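Local coordinates for protein glycoside hydrolase family 31 (Trueperella pyogenes, PDB 5I0G) that binds the cyclic glucan cycloalternan and degrades it, probably by hydrolysis of its alpha-glycosidic links on a family 31 TIM-barrel scaffold, at residues Gly74-Leu79 and Tyr200-Lys205; Val324-Ile329 and Arg383-Gln388. The protein carries 1 engineered substitution. All coordinates share one frame; numbering follows the deposited sequence.

Contact 1 (Gly74-Leu79 and Tyr200-Lys205). With GLC (alpha-D-glucopyranose), chain B.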
loop_
_atom_site.group_PDB
_atom_site.type_symbol
_atom_site.label_atom_id
_atom_site.label_comp_id
_atom_site.label_asym_id
_atom_site.label_seq_id
_atom_site.Cartn_x
_atom_site.Cartn_y
_atom_site.Cartn_z
ATOM N N GLY A 74 5.310 -7.848 12.401
ATOM C CA GLY A 74 4.516 -7.931 11.161
ATOM C C GLY A 74 3.151 -8.586 11.262
ATOM O O GLY A 74 2.463 -8.715 10.254
ATOM N N GLY A 75 2.760 -9.005 12.462
ATOM C CA GLY A 75 1.406 -9.505 12.710
ATOM C C GLY A 75 1.176 -10.963 12.373
ATOM O O GLY A 75 2.086 -11.664 11.932
ATOM N N GLU A 76 -0.064 -11.400 12.621
ATOM C CA GLU A 76 -0.582 -12.753 12.309
ATOM C C GLU A 76 -0.084 -13.407 10.999
ATOM O O GLU A 76 0.118 -14.626 10.949
ATOM C CB GLU A 76 -2.135 -12.754 12.318
ATOM C CG GLU A 76 -2.808 -11.460 11.814
ATOM C CD GLU A 76 -3.874 -11.677 10.756
ATOM O OE1 GLU A 76 -3.982 -10.818 9.850
ATOM O OE2 GLU A 76 -4.615 -12.683 10.810
ATOM N N GLY A 77 0.088 -12.601 9.951
ATOM C CA GLY A 77 0.647 -13.065 8.679
ATOM C C GLY A 77 2.058 -13.632 8.746
ATOM O O GLY A 77 2.429 -14.450 7.904
ATOM N N HIS A 78 2.841 -13.178 9.730
ATOM C CA HIS A 78 4.163 -13.729 10.054
ATOM C C HIS A 78 4.099 -14.418 11.430
ATOM O O HIS A 78 4.776 -14.013 12.384
ATOM C CB HIS A 78 5.210 -12.600 10.037
ATOM C CG HIS A 78 5.423 -12.004 8.677
ATOM N ND1 HIS A 78 6.066 -12.683 7.665
ATOM C CD2 HIS A 78 5.059 -10.808 8.155
ATOM C CE1 HIS A 78 6.100 -11.929 6.582
ATOM N NE2 HIS A 78 5.498 -10.784 6.854
ATOM N N LEU A 79 3.267 -15.457 11.515
ATOM C CA LEU A 79 2.869 -16.064 12.811
ATOM C C LEU A 79 4.038 -16.563 13.660
ATOM O O LEU A 79 4.119 -16.223 14.843
ATOM C CB LEU A 79 1.869 -17.214 12.592
ATOM C CG LEU A 79 1.128 -17.808 13.803
ATOM C CD1 LEU A 79 0.373 -16.726 14.569
ATOM C CD2 LEU A 79 0.173 -18.913 13.358
ATOM N N TYR A 200 0.459 -6.983 6.005
ATOM C CA TYR A 200 0.775 -8.191 5.273
ATOM C C TYR A 200 -0.416 -9.169 5.367
ATOM O O TYR A 200 -0.561 -9.914 6.336
ATOM C CB TYR A 200 2.076 -8.819 5.768
ATOM C CG TYR A 200 2.428 -10.106 5.058
ATOM C CD1 TYR A 200 2.714 -10.117 3.697
ATOM C CD2 TYR A 200 2.456 -11.312 5.740
ATOM C CE1 TYR A 200 3.032 -11.300 3.035
ATOM C CE2 TYR A 200 2.785 -12.501 5.099
ATOM C CZ TYR A 200 3.075 -12.487 3.750
ATOM O OH TYR A 200 3.374 -13.665 3.124
ATOM N N LYS A 201 -1.258 -9.114 4.336
ATOM C CA LYS A 201 -2.465 -9.935 4.178
ATOM C C LYS A 201 -3.604 -9.447 5.046
ATOM O O LYS A 201 -3.407 -8.618 5.939
ATOM C CB LYS A 201 -2.190 -11.438 4.341
ATOM C CG LYS A 201 -1.025 -11.898 3.460
ATOM C CD LYS A 201 -0.982 -13.395 3.243
ATOM C CE LYS A 201 -0.352 -14.117 4.415
ATOM N NZ LYS A 201 -0.412 -15.588 4.234
ATOM N N ALA A 202 -4.806 -9.931 4.735
ATOM C CA ALA A 202 -6.037 -9.542 5.435
ATOM C C ALA A 202 -6.188 -8.019 5.632
ATOM O O ALA A 202 -6.454 -7.539 6.744
ATOM C CB ALA A 202 -6.096 -10.259 6.780
ATOM N N GLN A 203 -6.037 -7.251 4.559
ATOM C CA GLN A 203 -6.106 -5.793 4.692
ATOM C C GLN A 203 -7.518 -5.361 5.087
ATOM O O GLN A 203 -7.676 -4.426 5.859
ATOM C CB GLN A 203 -5.652 -5.076 3.415
ATOM C CG GLN A 203 -4.181 -5.310 3.030
ATOM C CD GLN A 203 -3.938 -6.630 2.303
ATOM O OE1 GLN A 203 -4.874 -7.352 1.941
ATOM N NE2 GLN A 203 -2.680 -6.950 2.091
ATOM N N GLY A 204 -8.525 -6.060 4.553
ATOM C CA GLY A 204 -9.947 -5.797 4.838
ATOM C C GLY A 204 -10.372 -6.020 6.281
ATOM O O GLY A 204 -10.993 -5.147 6.875
ATOM N N LYS A 205 -10.023 -7.172 6.848
ATOM C CA LYS A 205 -10.316 -7.495 8.247
ATOM C C LYS A 205 -9.701 -6.498 9.205
ATOM O O LYS A 205 -10.289 -6.199 10.232
ATOM C CB LYS A 205 -9.785 -8.874 8.620
ATOM C CG LYS A 205 -10.466 -10.052 7.932
ATOM C CD LYS A 205 -9.459 -11.188 7.677
ATOM C CE LYS A 205 -10.103 -12.547 7.464
ATOM N NZ LYS A 205 -10.898 -12.994 8.644
HETATM C C1 GLC B . 7.711 -11.650 2.932
HETATM C C2 GLC B . 6.904 -11.422 1.653
HETATM C C3 GLC B . 6.967 -9.959 1.195
HETATM C C4 GLC B . 6.509 -9.070 2.359
HETATM C C5 GLC B . 7.407 -9.356 3.562
HETATM C C6 GLC B . 7.200 -8.428 4.763
HETATM O O2 GLC B . 7.379 -12.287 0.612
HETATM O O3 GLC B . 6.125 -9.840 0.032
HETATM O O4 GLC B . 6.568 -7.682 2.029
HETATM O O5 GLC B . 7.248 -10.736 3.932
HETATM O O6 GLC B . 5.854 -8.435 5.234
HETATM O O HOH W 1 1.398 -6.416 8.654
HETATM O O HOH W 2 0.188 -9.778 9.101
HETATM O O HOH W 3 -2.221 -11.655 7.867
#
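Y200 carries the largest share of this contact, and it illustrates how an aromatic residue from one part of a chain can brace a sugar-binding residue from another. The imidazole of H78 lies over one face of the phenol ring in an offset stack, with centroids 4.3 Å apart and planes only 16° from parallel. The overlap is displaced toward one side of the phenol, where H78 NE2 sits 3.3 Å from Y200 CD2. With CG anti to the backbone N (chi1 178°), Y200 lays its ring against the 74-79 loop, and the carbonyl of G77 meets the ring edge, G77 O lying 3.4 Å from Y200 CE2. Stacked on Y200, H78 donates from NE2 to O6 of a glucose unit of cycloalternan, a bond of 2.9 Å running close to the imidazole plane; the same sugar also borders the phenol face that H78 covers. G77 gives the second main share: its N donates to a water 2.9 Å away, which lies near Y200 O and G74 O as well and bridges the two backbones. The phenol OH is hydrogen-bonded to E593, and the ring of W429 also meets H78. The 74-79 loop joins helix 69-72, closed by a Schellman motif with G74 at C-prime, to helix 79-88, for which H78 is the N-cap residue; Y200 lies three residues before the short helix 203-206.

Contact 2 (Val324-Ile329 and Arg383-Gln388). With GLC (alpha-D-glucopyranose), chain C.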
loop_
_atom_site.group_PDB
_atom_site.type_symbol
_atom_site.label_atom_id
_atom_site.label_comp_id
_atom_site.label_asym_id
_atom_site.label_seq_id
_atom_site.Cartn_x
_atom_site.Cartn_y
_atom_site.Cartn_z
ATOM N N VAL A 324 1.453 -14.326 -23.186
ATOM C CA VAL A 324 1.792 -13.321 -22.202
ATOM C C VAL A 324 2.407 -12.092 -22.878
ATOM O O VAL A 324 3.124 -12.199 -23.874
ATOM C CB VAL A 324 2.742 -13.857 -21.096
ATOM C CG1 VAL A 324 2.142 -15.075 -20.424
ATOM C CG2 VAL A 324 4.116 -14.209 -21.623
ATOM N N SER A 325 2.122 -10.930 -22.301
ATOM C CA SER A 325 2.736 -9.659 -22.696
ATOM C C SER A 325 3.904 -9.240 -21.829
ATOM O O SER A 325 4.740 -8.470 -22.282
ATOM C CB SER A 325 1.709 -8.545 -22.609
ATOM O OG SER A 325 0.873 -8.659 -23.721
ATOM N N VAL A 326 3.908 -9.690 -20.571
ATOM C CA VAL A 326 4.861 -9.233 -19.579
ATOM C C VAL A 326 5.295 -10.403 -18.681
ATOM O O VAL A 326 4.459 -11.212 -18.243
ATOM C CB VAL A 326 4.244 -8.090 -18.717
ATOM C CG1 VAL A 326 5.216 -7.602 -17.643
ATOM C CG2 VAL A 326 3.809 -6.922 -19.597
ATOM N N VAL A 327 6.601 -10.488 -18.409
ATOM C CA VAL A 327 7.098 -11.387 -17.368
ATOM C C VAL A 327 7.744 -10.539 -16.277
ATOM O O VAL A 327 8.579 -9.674 -16.564
ATOM C CB VAL A 327 8.031 -12.519 -17.904
ATOM C CG1 VAL A 327 9.246 -11.991 -18.642
ATOM C CG2 VAL A 327 8.471 -13.443 -16.765
ATOM N N VAL A 328 7.320 -10.763 -15.034
ATOM C CA VAL A 328 7.948 -10.119 -13.883
ATOM C C VAL A 328 8.935 -11.142 -13.358
ATOM O O VAL A 328 8.582 -12.308 -13.177
ATOM C CB VAL A 328 6.942 -9.715 -12.787
ATOM C CG1 VAL A 328 7.649 -9.042 -11.605
ATOM C CG2 VAL A 328 5.856 -8.797 -13.348
ATOM N N ILE A 329 10.183 -10.712 -13.167
ATOM C CA ILE A 329 11.204 -11.529 -12.496
ATOM C C ILE A 329 11.571 -10.864 -11.164
ATOM O O ILE A 329 12.134 -9.758 -11.150
ATOM C CB ILE A 329 12.473 -11.691 -13.356
ATOM C CG1 ILE A 329 12.108 -12.100 -14.791
ATOM C CG2 ILE A 329 13.408 -12.719 -12.721
ATOM C CD1 ILE A 329 13.298 -12.273 -15.716
ATOM N N ARG A 383 7.554 -8.312 -22.704
ATOM C CA ARG A 383 8.366 -7.317 -21.987
ATOM C C ARG A 383 8.773 -7.840 -20.622
ATOM O O ARG A 383 8.125 -8.721 -20.078
ATOM C CB ARG A 383 7.623 -6.001 -21.821
ATOM C CG ARG A 383 7.746 -5.093 -23.011
ATOM C CD ARG A 383 6.921 -5.567 -24.179
ATOM N NE ARG A 383 6.982 -4.614 -25.286
ATOM C CZ ARG A 383 6.258 -4.701 -26.404
ATOM N NH1 ARG A 383 5.401 -5.714 -26.587
ATOM N NH2 ARG A 383 6.383 -3.762 -27.340
ATOM N N VAL A 384 9.865 -7.313 -20.087
ATOM C CA VAL A 384 10.501 -7.869 -18.894
ATOM C C VAL A 384 10.589 -6.797 -17.797
ATOM O O VAL A 384 11.083 -5.693 -18.037
ATOM C CB VAL A 384 11.917 -8.410 -19.225
ATOM C CG1 VAL A 384 12.583 -9.002 -17.992
ATOM C CG2 VAL A 384 11.847 -9.458 -20.318
ATOM N N ILE A 385 10.141 -7.161 -16.594
ATOM C CA ILE A 385 10.085 -6.265 -15.427
ATOM C C ILE A 385 10.904 -6.881 -14.279
ATOM O O ILE A 385 10.736 -8.052 -13.951
ATOM C CB ILE A 385 8.616 -6.085 -14.932
ATOM C CG1 ILE A 385 7.689 -5.596 -16.055
ATOM C CG2 ILE A 385 8.543 -5.181 -13.704
ATOM C CD1 ILE A 385 7.845 -4.146 -16.443
ATOM N N LEU A 386 11.754 -6.077 -13.644
ATOM C CA LEU A 386 12.559 -6.547 -12.532
ATOM C C LEU A 386 12.123 -5.909 -11.227
ATOM O O LEU A 386 11.792 -4.724 -11.156
ATOM C CB LEU A 386 14.044 -6.278 -12.779
ATOM C CG LEU A 386 14.691 -6.885 -14.038
ATOM C CD1 LEU A 386 16.165 -6.517 -14.082
ATOM C CD2 LEU A 386 14.524 -8.393 -14.096
ATOM N N TRP A 387 12.169 -6.719 -10.180
ATOM C CA TRP A 387 11.781 -6.325 -8.837
ATOM C C TRP A 387 12.824 -5.449 -8.166
ATOM O O TRP A 387 14.029 -5.560 -8.429
ATOM C CB TRP A 387 11.563 -7.594 -8.031
ATOM C CG TRP A 387 10.942 -7.471 -6.694
ATOM C CD1 TRP A 387 9.630 -7.575 -6.409
ATOM C CD2 TRP A 387 11.623 -7.339 -5.442
ATOM N NE1 TRP A 387 9.432 -7.476 -5.056
ATOM C CE2 TRP A 387 10.643 -7.328 -4.439
ATOM C CE3 TRP A 387 12.964 -7.198 -5.080
ATOM C CZ2 TRP A 387 10.948 -7.197 -3.090
ATOM C CZ3 TRP A 387 13.279 -7.067 -3.736
ATOM C CH2 TRP A 387 12.266 -7.060 -2.751
ATOM N N GLN A 388 12.340 -4.568 -7.303
ATOM C CA GLN A 388 13.173 -3.602 -6.577
ATOM C C GLN A 388 12.556 -3.314 -5.219
ATOM O O GLN A 388 11.334 -3.514 -5.009
ATOM C CB GLN A 388 13.278 -2.259 -7.322
ATOM C CG GLN A 388 14.089 -2.277 -8.598
ATOM C CD GLN A 388 15.583 -2.343 -8.355
ATOM O OE1 GLN A 388 16.234 -1.324 -8.153
ATOM N NE2 GLN A 388 16.133 -3.540 -8.390
HETATM C C1 GLC C . 6.553 -8.861 -0.941
HETATM C C2 GLC C . 5.473 -8.671 -2.009
HETATM C C3 GLC C . 5.400 -9.888 -2.919
HETATM C C4 GLC C . 6.765 -10.296 -3.460
HETATM C C5 GLC C . 7.769 -10.407 -2.325
HETATM C C6 GLC C . 9.171 -10.651 -2.847
HETATM O O2 GLC C . 4.179 -8.463 -1.412
HETATM O O3 GLC C . 4.529 -9.652 -4.030
HETATM O O4 GLC C . 6.645 -11.570 -4.095
HETATM O O5 GLC C . 7.794 -9.204 -1.546
HETATM O O6 GLC C . 9.932 -11.116 -1.738
HETATM O O HOH W 4 4.262 -7.527 -24.860
#
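V326 and I385 pack CG1 against CG1 at 3.6 Å on one face of two parallel strands, a compact case of how neighbouring TIM-barrel strands interlock. V326 CG1 is anti to its own backbone N (chi1 179°), while I385 turns CG1 beside its backbone N (chi1 -55°), which carries it back to V326, two residues before its bridge partner V328. V328, on the same face, brings CG2 to 4.2 Å from I385 CB, so that I385 lies alongside both valines of the neighbouring strand. On the face of V327, I329, V384 and L386, V327 and V384 run alongside each other, with V327 CG1 against V384 CG2, whereas the chain of I329 crosses that of V384 at a slant, CD1 meeting V384 CG1 at 4.0 Å. L386 closes this row by laying CD2 against I329 CB. Between the faces five backbone hydrogen bonds join the strands, from R383 N to S325 O at the start to the longer, more bent W387 N to I329 O at the end. S325 O also accepts from a water held by R383 NH1, whose guanidinium makes a cation-pi contact with W293. At the far end, C6 of a glucose unit comes near the indole of W387, 3.9 Å from NE1, and NE1 is hydrogen-bonded to D467. Strand 298-300 flanks 326-329 and strand 463-466 flanks 383-388, with V328 and I385 both touching K465 on their face, while helix 307-319 covers the opposite face at V327.

Overall arrangement
Contact 1 and contact 2 follow one another along the chain, 74-79 and 200-205 both preceding 324-329 and 383-388. They share no strand or sheet. Contact 1 joins the N-terminal domain's 74-79 loop to the loop at 200-205, ahead of the barrel, whereas contact 2 pairs the second and third strands of the eight-stranded parallel barrel. Their centres are 27 Å apart and their nearest atoms about 11 Å, with no direct touch. Cycloalternan spans the gap: contact 1 supplies H78 and Y200 and contact 2 W387 to the same 19-residue glycan pocket, each facing a different glucose unit, so loops outside the barrel and the end of a barrel strand both line parts of it.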